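Local coordinates for mutT/nudix family protein (Listeria innocua, PDB 3I9X), which probably acts as a hydrolase of the Nudix family, the chain being a fragment of a longer protein that holds its Nudix domain, at residues A[87-90]-A[91-94]; A[111-115]-A[116-120]; A[147-150]-A[151-155]; A[170-173]-A[174-178]. All coordinates share one frame; numbering follows the deposited sequence.

Contact 1: residues A[87-90]-A[91-94]; sequences EREL and EEET
The carbonyl oxygen of Leu90 is approached by three donors of the next turn. Thr94 OG1 gives its hydrogen to Leu90 O at 3.1 Å, coming from above the carbonyl plane, while the backbone N atoms of Thr94 and Glu93 add weak bonds. The Thr94 hydroxyl stands between its own backbone N and carbonyl carbon (chi1 88°), which turns OG1 back along the helix; it is also bonded to the N of Leu96. Beside this cluster Leu90 CD1 lies 3.6 Å from Thr94 OG1, and the leucine reaches on to Met32 and Leu34 of strand 27-40. The sequence Arg-Glu-Leu-Glu-Glu-Glu beginning at Arg88 is the helical half of the Nudix box, whose glutamates in relatives gather divalent metal ions. Glu89 neighbours two other carboxylates: its OE1 is 3.7 Å from Glu92 OE2 and 3.7 Å from Glu93 OE1. The Glu89 and Glu93 side chains run alongside each other with carboxylate planes nearly parallel, 12° apart, whereas the Glu92 carboxylate is turned 63° from that of Glu89. Arg88 lays its CD 3.5 Å from Glu92 OE1, but its guanidinium is salt-bridged to Glu80, and Glu93 pairs with Arg135.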
loop_
_atom_site.group_PDB
_atom_site.type_symbol
_atom_site.label_atom_id
_atom_site.label_comp_id
_atom_site.label_asym_id
_atom_site.label_seq_id
_atom_site.Cartn_x
_atom_site.Cartn_y
_atom_site.Cartn_z
ATOM N N GLU A 87 -4.863 11.770 7.475
ATOM C CA GLU A 87 -5.678 12.327 8.560
ATOM C C GLU A 87 -5.516 13.827 8.646
ATOM O O GLU A 87 -6.510 14.541 8.814
ATOM C CB GLU A 87 -5.363 11.679 9.914
ATOM C CG GLU A 87 -6.415 10.693 10.353
ATOM C CD GLU A 87 -5.859 9.478 11.064
ATOM O OE1 GLU A 87 -6.472 8.401 10.882
ATOM O OE2 GLU A 87 -4.829 9.587 11.793
ATOM N N ARG A 88 -4.272 14.285 8.511
ATOM C CA ARG A 88 -3.967 15.715 8.445
ATOM C C ARG A 88 -4.613 16.362 7.229
ATOM O O ARG A 88 -5.270 17.402 7.379
ATOM C CB ARG A 88 -2.440 16.029 8.422
ATOM C CG ARG A 88 -2.173 17.538 8.152
ATOM C CD ARG A 88 -0.726 17.968 7.988
ATOM N NE ARG A 88 -0.096 17.388 6.797
ATOM C CZ ARG A 88 0.738 16.355 6.818
ATOM N NH1 ARG A 88 1.053 15.785 7.963
ATOM N NH2 ARG A 88 1.244 15.888 5.686
ATOM N N GLU A 89 -4.393 15.786 6.036
ATOM C CA GLU A 89 -4.904 16.399 4.794
ATOM C C GLU A 89 -6.436 16.431 4.774
ATOM O O GLU A 89 -7.012 17.343 4.225
ATOM C CB GLU A 89 -4.336 15.760 3.505
ATOM C CG GLU A 89 -2.846 16.119 3.207
ATOM C CD GLU A 89 -2.640 17.490 2.511
ATOM O OE1 GLU A 89 -3.560 18.355 2.535
ATOM O OE2 GLU A 89 -1.549 17.703 1.919
ATOM N N LEU A 90 -7.089 15.473 5.414
ATOM C CA LEU A 90 -8.528 15.542 5.562
ATOM C C LEU A 90 -8.918 16.832 6.314
ATOM O O LEU A 90 -9.749 17.604 5.830
ATOM C CB LEU A 90 -9.055 14.307 6.285
ATOM C CG LEU A 90 -10.558 14.212 6.502
ATOM C CD1 LEU A 90 -11.314 14.502 5.186
ATOM C CD2 LEU A 90 -10.910 12.863 7.045
ATOM N N GLU A 91 -8.293 17.077 7.470
ATOM C CA GLU A 91 -8.589 18.281 8.265
ATOM C C GLU A 91 -8.259 19.603 7.567
ATOM O O GLU A 91 -9.061 20.531 7.633
ATOM C CB GLU A 91 -7.918 18.242 9.657
ATOM C CG GLU A 91 -8.073 19.577 10.443
ATOM C CD GLU A 91 -8.147 19.392 11.949
ATOM O OE1 GLU A 91 -7.423 18.506 12.473
ATOM O OE2 GLU A 91 -8.929 20.147 12.606
ATOM N N GLU A 92 -7.106 19.701 6.913
ATOM C CA GLU A 92 -6.727 20.944 6.218
ATOM C C GLU A 92 -7.718 21.314 5.125
ATOM O O GLU A 92 -7.912 22.488 4.822
ATOM C CB GLU A 92 -5.342 20.841 5.572
ATOM C CG GLU A 92 -4.189 20.662 6.560
ATOM C CD GLU A 92 -2.828 20.996 5.952
ATOM O OE1 GLU A 92 -1.837 21.020 6.717
ATOM O OE2 GLU A 92 -2.748 21.244 4.721
ATOM N N GLU A 93 -8.337 20.303 4.533
ATOM C CA GLU A 93 -9.196 20.513 3.389
ATOM C C GLU A 93 -10.660 20.589 3.791
ATOM O O GLU A 93 -11.450 21.106 3.026
ATOM C CB GLU A 93 -9.000 19.391 2.351
ATOM C CG GLU A 93 -8.949 19.883 0.912
ATOM C CD GLU A 93 -7.534 20.245 0.430
ATOM O OE1 GLU A 93 -6.595 19.436 0.628
ATOM O OE2 GLU A 93 -7.362 21.325 -0.186
ATOM N N THR A 94 -11.029 20.072 4.966
ATOM C CA THR A 94 -12.447 20.007 5.364
ATOM C C THR A 94 -12.796 20.185 6.847
ATOM O O THR A 94 -13.981 20.158 7.179
ATOM C CB THR A 94 -13.070 18.643 4.953
ATOM O OG1 THR A 94 -12.865 17.677 5.993
ATOM C CG2 THR A 94 -12.477 18.156 3.656
#

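Contact 2: residues A[111-115]-A[116-120]; sequences GRDPR and GWIIS
Arg112 NH1 donates to the carbonyl oxygen of Ile118 over 3.0 Å, joining the loop to the start of strand 118-126. The oxygen lies close to the guanidinium plane, yet the nitrogen stands well above the plane of the Ile118 carbonyl, so the bond does not follow a lone pair. Ser120 CB rests over one face of the same guanidinium, offset toward its rim and 3.7 Å from Arg112 NH2. With CG set between backbone N and carbonyl carbon (chi1 53°), the Arg112 chain leaves the loop and then bends at chi3 to reach the strand; NE goes on to a salt bridge with Asp160. Next to it, Ile118 CD1 presses on the Asp113 carboxylate, 3.3 Å from OD2. This buried side is tight, whereas Pro114 and Arg115 form the solvent-facing corner of the type I turn from Asp113 to Gly116, closed by one weak backbone bond. What stiffens the outer part is Asp113: OD1 accepts from Arg115 N at 2.9 Å, an Asx turn, and from Arg115 NE at 3.1 Å, while Arg115 NH2 reaches OD2 at 3.0 Å. This side-on pair uses both syn lone pairs and holds the two flat groups nearly coplanar. A glycerol, probably from the crystallisation liquor, bonds to Asp113 OD2 and Arg112 NH1. The chemistry implies a turn fixed from within by one carboxylate and tied to the sheet by one arginine, two groups that can still take a further polar partner, not necessarily a natural ligand.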
loop_
_atom_site.group_PDB
_atom_site.type_symbol
_atom_site.label_atom_id
_atom_site.label_comp_id
_atom_site.label_asym_id
_atom_site.label_seq_id
_atom_site.Cartn_x
_atom_site.Cartn_y
_atom_site.Cartn_z
ATOM N N GLY A 111 5.886 5.590 -14.248
ATOM C CA GLY A 111 5.352 6.620 -15.140
ATOM C C GLY A 111 4.073 7.319 -14.674
ATOM O O GLY A 111 3.646 8.268 -15.339
ATOM N N ARG A 112 3.473 6.889 -13.543
ATOM C CA ARG A 112 2.163 7.400 -13.126
ATOM C C ARG A 112 2.198 8.903 -12.922
ATOM O O ARG A 112 1.249 9.605 -13.251
ATOM C CB ARG A 112 1.638 6.694 -11.855
ATOM C CG ARG A 112 2.589 6.664 -10.647
ATOM C CD ARG A 112 1.916 5.945 -9.452
ATOM N NE ARG A 112 0.708 6.719 -9.141
ATOM C CZ ARG A 112 0.726 7.821 -8.430
ATOM N NH1 ARG A 112 1.836 8.210 -7.835
ATOM N NH2 ARG A 112 -0.381 8.523 -8.292
ATOM N N ASP A 113 3.308 9.369 -12.375
ATOM C CA ASP A 113 3.557 10.754 -12.107
ATOM C C ASP A 113 4.779 11.166 -12.946
ATOM O O ASP A 113 5.882 10.607 -12.797
ATOM C CB ASP A 113 3.835 10.931 -10.620
ATOM C CG ASP A 113 3.764 12.381 -10.149
ATOM O OD1 ASP A 113 4.351 13.280 -10.803
ATOM O OD2 ASP A 113 3.183 12.624 -9.052
ATOM N N PRO A 114 4.595 12.160 -13.831
ATOM C CA PRO A 114 5.712 12.622 -14.688
ATOM C C PRO A 114 6.811 13.307 -13.909
ATOM O O PRO A 114 7.925 13.358 -14.379
ATOM C CB PRO A 114 5.030 13.628 -15.638
ATOM C CG PRO A 114 3.777 14.093 -14.861
ATOM C CD PRO A 114 3.323 12.825 -14.176
ATOM N N ARG A 115 6.509 13.800 -12.710
ATOM C CA ARG A 115 7.490 14.499 -11.909
ATOM C C ARG A 115 8.610 13.585 -11.360
ATOM O O ARG A 115 9.647 14.085 -10.926
ATOM C CB ARG A 115 6.790 15.301 -10.805
ATOM C CG ARG A 115 5.723 16.335 -11.354
ATOM C CD ARG A 115 4.850 16.981 -10.243
ATOM N NE ARG A 115 4.124 15.994 -9.414
ATOM C CZ ARG A 115 3.254 16.290 -8.439
ATOM N NH1 ARG A 115 2.971 17.558 -8.146
ATOM N NH2 ARG A 115 2.656 15.310 -7.749
ATOM N N GLY A 116 8.411 12.261 -11.411
ATOM C CA GLY A 116 9.429 11.263 -11.019
ATOM C C GLY A 116 8.881 9.895 -10.560
ATOM O O GLY A 116 7.833 9.438 -11.008
ATOM N N TRP A 117 9.620 9.228 -9.684
ATOM C CA TRP A 117 9.203 7.910 -9.147
ATOM C C TRP A 117 8.401 8.175 -7.857
ATOM O O TRP A 117 8.994 8.384 -6.781
ATOM C CB TRP A 117 10.451 7.042 -8.896
ATOM C CG TRP A 117 10.213 5.652 -8.381
ATOM C CD1 TRP A 117 9.038 4.986 -8.325
ATOM C CD2 TRP A 117 11.218 4.745 -7.911
ATOM N NE1 TRP A 117 9.239 3.721 -7.818
ATOM C CE2 TRP A 117 10.573 3.553 -7.559
ATOM C CE3 TRP A 117 12.605 4.831 -7.764
ATOM C CZ2 TRP A 117 11.267 2.438 -7.078
ATOM C CZ3 TRP A 117 13.303 3.728 -7.267
ATOM C CH2 TRP A 117 12.635 2.551 -6.931
ATOM N N ILE A 118 7.074 8.294 -7.980
ATOM C CA ILE A 118 6.271 8.704 -6.804
ATOM C C ILE A 118 5.265 7.600 -6.527
ATOM O O ILE A 118 4.582 7.122 -7.435
ATOM C CB ILE A 118 5.620 10.109 -6.989
ATOM C CG1 ILE A 118 6.710 11.184 -7.107
ATOM C CG2 ILE A 118 4.748 10.477 -5.805
ATOM C CD1 ILE A 118 6.259 12.426 -7.831
ATOM N N ILE A 119 5.265 7.139 -5.286
ATOM C CA ILE A 119 4.429 6.037 -4.856
ATOM C C ILE A 119 3.296 6.649 -4.050
ATOM O O ILE A 119 3.545 7.455 -3.119
ATOM C CB ILE A 119 5.233 5.078 -3.985
ATOM C CG1 ILE A 119 6.364 4.436 -4.820
ATOM C CG2 ILE A 119 4.345 4.005 -3.369
ATOM C CD1 ILE A 119 7.666 4.277 -4.003
ATOM N N SER A 120 2.065 6.339 -4.468
ATOM C CA SER A 120 0.873 6.823 -3.792
ATOM C C SER A 120 0.180 5.757 -2.959
ATOM O O SER A 120 -0.171 4.724 -3.470
ATOM C CB SER A 120 -0.137 7.349 -4.809
ATOM O OG SER A 120 -1.414 7.392 -4.212
#

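Contact 3: residues A[147-150]-A[151-155]; sequences FPMT and EALEL
One face of the Phe147 ring is covered by Leu155 CD1, which sits 3.5 Å from the ring centroid and only 9° off the ring normal, a clean CH-pi contact. The ring edge is met instead by the carboxylate of Glu151, whose OE1 is 3.6 Å from Phe147 CD1. This carboxylate lies near the ring plane, with its own plane turned 78° from the ring. An extended chain beyond CG carries the carboxylate that far, and its other oxygen, OE2, comes 3.5 Å from Pro148 CD. Phe147 CG lies anti to its carbonyl carbon (chi1 -63°), which sets the ring beside the backbone N, where Leu155 CD1 reaches its face; Phe147 CB meanwhile touches Ala152 CB at 3.8 Å. Here strand 144-148, at the margin of the Nudix sheet beside strand 43-52, passes straight into the short helix 149-152. Pro148 occupies the N-cap position, and its O accepts from Ala152 N at 3.0 Å, in the carbonyl plane. Met149 O takes Leu153 N in the next bond, also 3.0 Å long, after which a type I turn from Ala152 to Leu155 swings the chain back and delivers Leu155 to the phenylalanine. The same ring makes an edge-to-face stack with Trp69, and Leu155 and Ala152 reach Leu50 and Ile48 of strand 43-52. On another side of the short helix, Leu153 places its CG 3.4 Å from Met149 O and packs against Leu162, Leu165 and Lys166 of helix 161-177, while Met149 touches Phe169 of that helix.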
loop_
_atom_site.group_PDB
_atom_site.type_symbol
_atom_site.label_atom_id
_atom_site.label_comp_id
_atom_site.label_asym_id
_atom_site.label_seq_id
_atom_site.Cartn_x
_atom_site.Cartn_y
_atom_site.Cartn_z
ATOM N N PHE A 147 -18.544 16.285 -7.364
ATOM C CA PHE A 147 -19.094 15.682 -8.583
ATOM C C PHE A 147 -19.776 14.348 -8.300
ATOM O O PHE A 147 -19.221 13.511 -7.582
ATOM C CB PHE A 147 -17.991 15.406 -9.649
ATOM C CG PHE A 147 -17.296 16.643 -10.172
ATOM C CD1 PHE A 147 -17.806 17.339 -11.271
ATOM C CD2 PHE A 147 -16.148 17.120 -9.561
ATOM C CE1 PHE A 147 -17.172 18.485 -11.740
ATOM C CE2 PHE A 147 -15.497 18.246 -10.035
ATOM C CZ PHE A 147 -16.010 18.939 -11.121
ATOM N N PRO A 148 -20.911 14.097 -8.971
ATOM C CA PRO A 148 -21.429 12.744 -9.012
ATOM C C PRO A 148 -20.332 11.895 -9.583
ATOM O O PRO A 148 -19.533 12.397 -10.369
ATOM C CB PRO A 148 -22.622 12.820 -9.979
ATOM C CG PRO A 148 -22.913 14.247 -10.183
ATOM C CD PRO A 148 -21.648 15.013 -9.877
ATOM N N MET A 149 -20.245 10.644 -9.183
ATOM C CA MET A 149 -19.025 9.908 -9.484
ATOM C C MET A 149 -18.984 9.579 -10.957
ATOM O O MET A 149 -17.915 9.586 -11.554
ATOM C CB MET A 149 -18.850 8.658 -8.619
ATOM C CG MET A 149 -17.676 7.767 -9.034
ATOM S SD MET A 149 -16.021 8.330 -8.565
ATOM C CE MET A 149 -16.038 7.707 -6.828
ATOM N N THR A 150 -20.144 9.359 -11.571
ATOM C CA THR A 150 -20.173 9.038 -12.999
ATOM C C THR A 150 -19.694 10.220 -13.867
ATOM O O THR A 150 -19.001 10.000 -14.839
ATOM C CB THR A 150 -21.548 8.516 -13.456
ATOM O OG1 THR A 150 -22.526 9.550 -13.310
ATOM C CG2 THR A 150 -21.949 7.272 -12.648
ATOM N N GLU A 151 -20.033 11.449 -13.487
ATOM C CA GLU A 151 -19.501 12.674 -14.104
ATOM C C GLU A 151 -17.986 12.872 -13.826
ATOM O O GLU A 151 -17.216 13.255 -14.734
ATOM C CB GLU A 151 -20.293 13.887 -13.596
ATOM C CG GLU A 151 -19.977 15.230 -14.299
ATOM C CD GLU A 151 -20.736 16.441 -13.729
ATOM O OE1 GLU A 151 -20.238 17.603 -13.898
ATOM O OE2 GLU A 151 -21.826 16.234 -13.132
ATOM N N ALA A 152 -17.563 12.590 -12.590
ATOM C CA ALA A 152 -16.147 12.706 -12.223
ATOM C C ALA A 152 -15.296 11.796 -13.084
ATOM O O ALA A 152 -14.199 12.171 -13.495
ATOM C CB ALA A 152 -15.918 12.424 -10.748
ATOM N N LEU A 153 -15.798 10.614 -13.381
ATOM C CA LEU A 153 -15.064 9.694 -14.243
ATOM C C LEU A 153 -14.822 10.215 -15.682
ATOM O O LEU A 153 -14.004 9.638 -16.404
ATOM C CB LEU A 153 -15.765 8.332 -14.333
ATOM C CG LEU A 153 -15.761 7.468 -13.058
ATOM C CD1 LEU A 153 -16.680 6.240 -13.252
ATOM C CD2 LEU A 153 -14.335 7.034 -12.685
ATOM N N GLU A 154 -15.513 11.276 -16.095
ATOM C CA GLU A 154 -15.355 11.787 -17.456
ATOM C C GLU A 154 -14.555 13.061 -17.517
ATOM O O GLU A 154 -14.304 13.571 -18.599
ATOM C CB GLU A 154 -16.732 12.041 -18.074
ATOM C CG GLU A 154 -17.639 10.819 -18.007
ATOM C CD GLU A 154 -18.269 10.528 -19.345
ATOM O OE1 GLU A 154 -17.496 10.502 -20.350
ATOM O OE2 GLU A 154 -19.514 10.325 -19.394
ATOM N N LEU A 155 -14.206 13.607 -16.353
ATOM C CA LEU A 155 -13.368 14.771 -16.274
ATOM C C LEU A 155 -11.946 14.514 -16.822
ATOM O O LEU A 155 -11.464 13.366 -16.863
ATOM C CB LEU A 155 -13.285 15.281 -14.805
ATOM C CG LEU A 155 -14.539 15.897 -14.161
ATOM C CD1 LEU A 155 -14.264 16.145 -12.656
ATOM C CD2 LEU A 155 -15.010 17.233 -14.859
#

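Contact 4: residues A[170-173]-A[174-178]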
loop_
_atom_site.group_PDB
_atom_site.type_symbol
_atom_site.label_atom_id
_atom_site.label_comp_id
_atom_site.label_asym_id
_atom_site.label_seq_id
_atom_site.Cartn_x
_atom_site.Cartn_y
_atom_site.Cartn_z
ATOM N N SER A 170 -15.376 1.126 -7.435
ATOM C CA SER A 170 -15.634 -0.308 -7.430
ATOM C C SER A 170 -15.646 -0.885 -6.014
ATOM O O SER A 170 -16.584 -1.607 -5.651
ATOM C CB SER A 170 -14.577 -1.022 -8.283
ATOM O OG SER A 170 -14.719 -2.421 -8.190
ATOM N N ALA A 171 -14.632 -0.558 -5.218
ATOM C CA ALA A 171 -14.582 -0.995 -3.812
ATOM C C ALA A 171 -15.709 -0.436 -2.932
ATOM O O ALA A 171 -16.209 -1.134 -2.036
ATOM C CB ALA A 171 -13.266 -0.654 -3.194
ATOM N N ILE A 172 -16.085 0.823 -3.165
ATOM C CA ILE A 172 -17.110 1.484 -2.339
ATOM C C ILE A 172 -18.477 0.871 -2.668
ATOM O O ILE A 172 -19.230 0.514 -1.775
ATOM C CB ILE A 172 -17.136 3.012 -2.537
ATOM C CG1 ILE A 172 -15.924 3.638 -1.850
ATOM C CG2 ILE A 172 -18.455 3.622 -2.007
ATOM C CD1 ILE A 172 -15.617 5.104 -2.257
ATOM N N THR A 173 -18.773 0.775 -3.957
ATOM C CA THR A 173 -19.937 0.079 -4.459
ATOM C C THR A 173 -20.086 -1.335 -3.911
ATOM O O THR A 173 -21.143 -1.678 -3.413
ATOM C CB THR A 173 -19.915 -0.057 -5.970
ATOM O OG1 THR A 173 -20.213 1.205 -6.566
ATOM C CG2 THR A 173 -20.971 -1.076 -6.414
ATOM N N GLU A 174 -19.036 -2.141 -4.006
ATOM C CA GLU A 174 -19.057 -3.488 -3.441
ATOM C C GLU A 174 -19.230 -3.514 -1.896
ATOM O O GLU A 174 -19.707 -4.524 -1.371
ATOM C CB GLU A 174 -17.801 -4.274 -3.839
ATOM C CG GLU A 174 -18.015 -5.803 -4.060
ATOM C CD GLU A 174 -16.692 -6.608 -3.964
ATOM O OE1 GLU A 174 -16.230 -6.851 -2.817
ATOM O OE2 GLU A 174 -16.125 -7.001 -5.030
ATOM N N GLU A 175 -18.857 -2.444 -1.173
ATOM C CA GLU A 175 -19.153 -2.338 0.268
ATOM C C GLU A 175 -20.640 -1.995 0.508
ATOM O O GLU A 175 -21.250 -2.465 1.471
ATOM C CB GLU A 175 -18.329 -1.254 0.961
ATOM C CG GLU A 175 -16.861 -1.520 1.191
ATOM C CD GLU A 175 -16.560 -2.762 2.003
ATOM O OE1 GLU A 175 -17.352 -3.149 2.899
ATOM O OE2 GLU A 175 -15.507 -3.356 1.726
ATOM N N PHE A 176 -21.180 -1.137 -0.348
ATOM C CA PHE A 176 -22.576 -0.731 -0.286
ATOM C C PHE A 176 -23.485 -1.860 -0.710
ATOM O O PHE A 176 -24.654 -1.887 -0.348
ATOM C CB PHE A 176 -22.859 0.440 -1.223
ATOM C CG PHE A 176 -22.779 1.782 -0.570
ATOM C CD1 PHE A 176 -21.728 2.656 -0.852
ATOM C CD2 PHE A 176 -23.762 2.191 0.300
ATOM C CE1 PHE A 176 -21.672 3.906 -0.263
ATOM C CE2 PHE A 176 -23.708 3.427 0.901
ATOM C CZ PHE A 176 -22.665 4.290 0.621
ATOM N N LEU A 177 -22.965 -2.767 -1.527
ATOM C CA LEU A 177 -23.780 -3.845 -2.038
ATOM C C LEU A 177 -23.900 -4.843 -0.916
ATOM O O LEU A 177 -24.991 -5.326 -0.653
ATOM C CB LEU A 177 -23.189 -4.471 -3.310
ATOM C CG LEU A 177 -24.166 -4.613 -4.483
ATOM C CD1 LEU A 177 -24.924 -3.310 -4.816
ATOM C CD2 LEU A 177 -23.392 -5.120 -5.703
ATOM N N LEU A 178 -22.808 -5.097 -0.200
ATOM C CA LEU A 178 -22.865 -6.009 0.938
ATOM C C LEU A 178 -23.854 -5.587 2.038
ATOM O O LEU A 178 -24.004 -6.306 3.033
ATOM C CB LEU A 178 -21.475 -6.218 1.550
ATOM C CG LEU A 178 -20.492 -7.088 0.756
ATOM C CD1 LEU A 178 -19.146 -7.114 1.493
ATOM C CD2 LEU A 178 -21.018 -8.525 0.496
#
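Ile172 and Phe176 stand side by side one turn apart, both side chains pointing the same way from the helix. The branch that touches is CG2 of Ile172: it lies in the plane of the Phe176 ring, at its edge, 3.6 Å from CD1 and 3.7 Å from CE1. Neither ring face takes part in this meeting, so it is an edge contact and not a stack. The branch is brought there because Ile172 CG2 is anti to the backbone N while CG1 is anti to the carbonyl carbon, beside the backbone N (chi1 -74°). Phe176 CD1 also comes 3.4 Å from Ile172 O, the oxygen that accepts from Phe176 N at 2.9 Å in the carbonyl plane. The aromatic side chain thus comes close to the same carbonyl oxygen that holds its backbone N.

The glutamates touch the preceding turn only with their inner carbons. Glu174 CB lies 3.4 Å from Ser170 O, beside the bond from Glu174 N to that oxygen, and Glu175 CG is 3.3 Å from Ala171 O; the carboxylate of Glu175 is then carried away by a bend at chi2. Thr173 turns OG1 back along the helix, where it bonds to Phe169 O, and its own carbonyl receives a weak bond from Leu177 N. Ile172 is the buried member of the pair, resting on Thr35 and Tyr124 of the sheet, whereas Phe176 is largely exposed, though it touches Val37. The arrangement is the last turns of an amphipathic helix: here helix 161-177, the last helix of the modelled chain, with one side on the Nudix sheet.

Overall arrangement
The four contacts follow one another along the chain without nesting or crossing, each bridging a single turn or bend. Contact 1 belongs to helix 82-94, which follows strand 69-75 and packs on strand 27-40. Contact 2 folds the end of the loop between strands 102-107 and 118-126 onto the start of the latter, some 23 Å from contact 1 between centres; its Trp117 and Ile119 touch the second subunit. Contact 3 turns strand 144-148 into helix 149-152 and lies opposite contact 1 across the centre of the chain. Contact 4 ends helix 161-177. Contacts 3 and 4 come nearest one another, their closest atoms about 5 Å apart, and Met149 and Leu153 reach that helix.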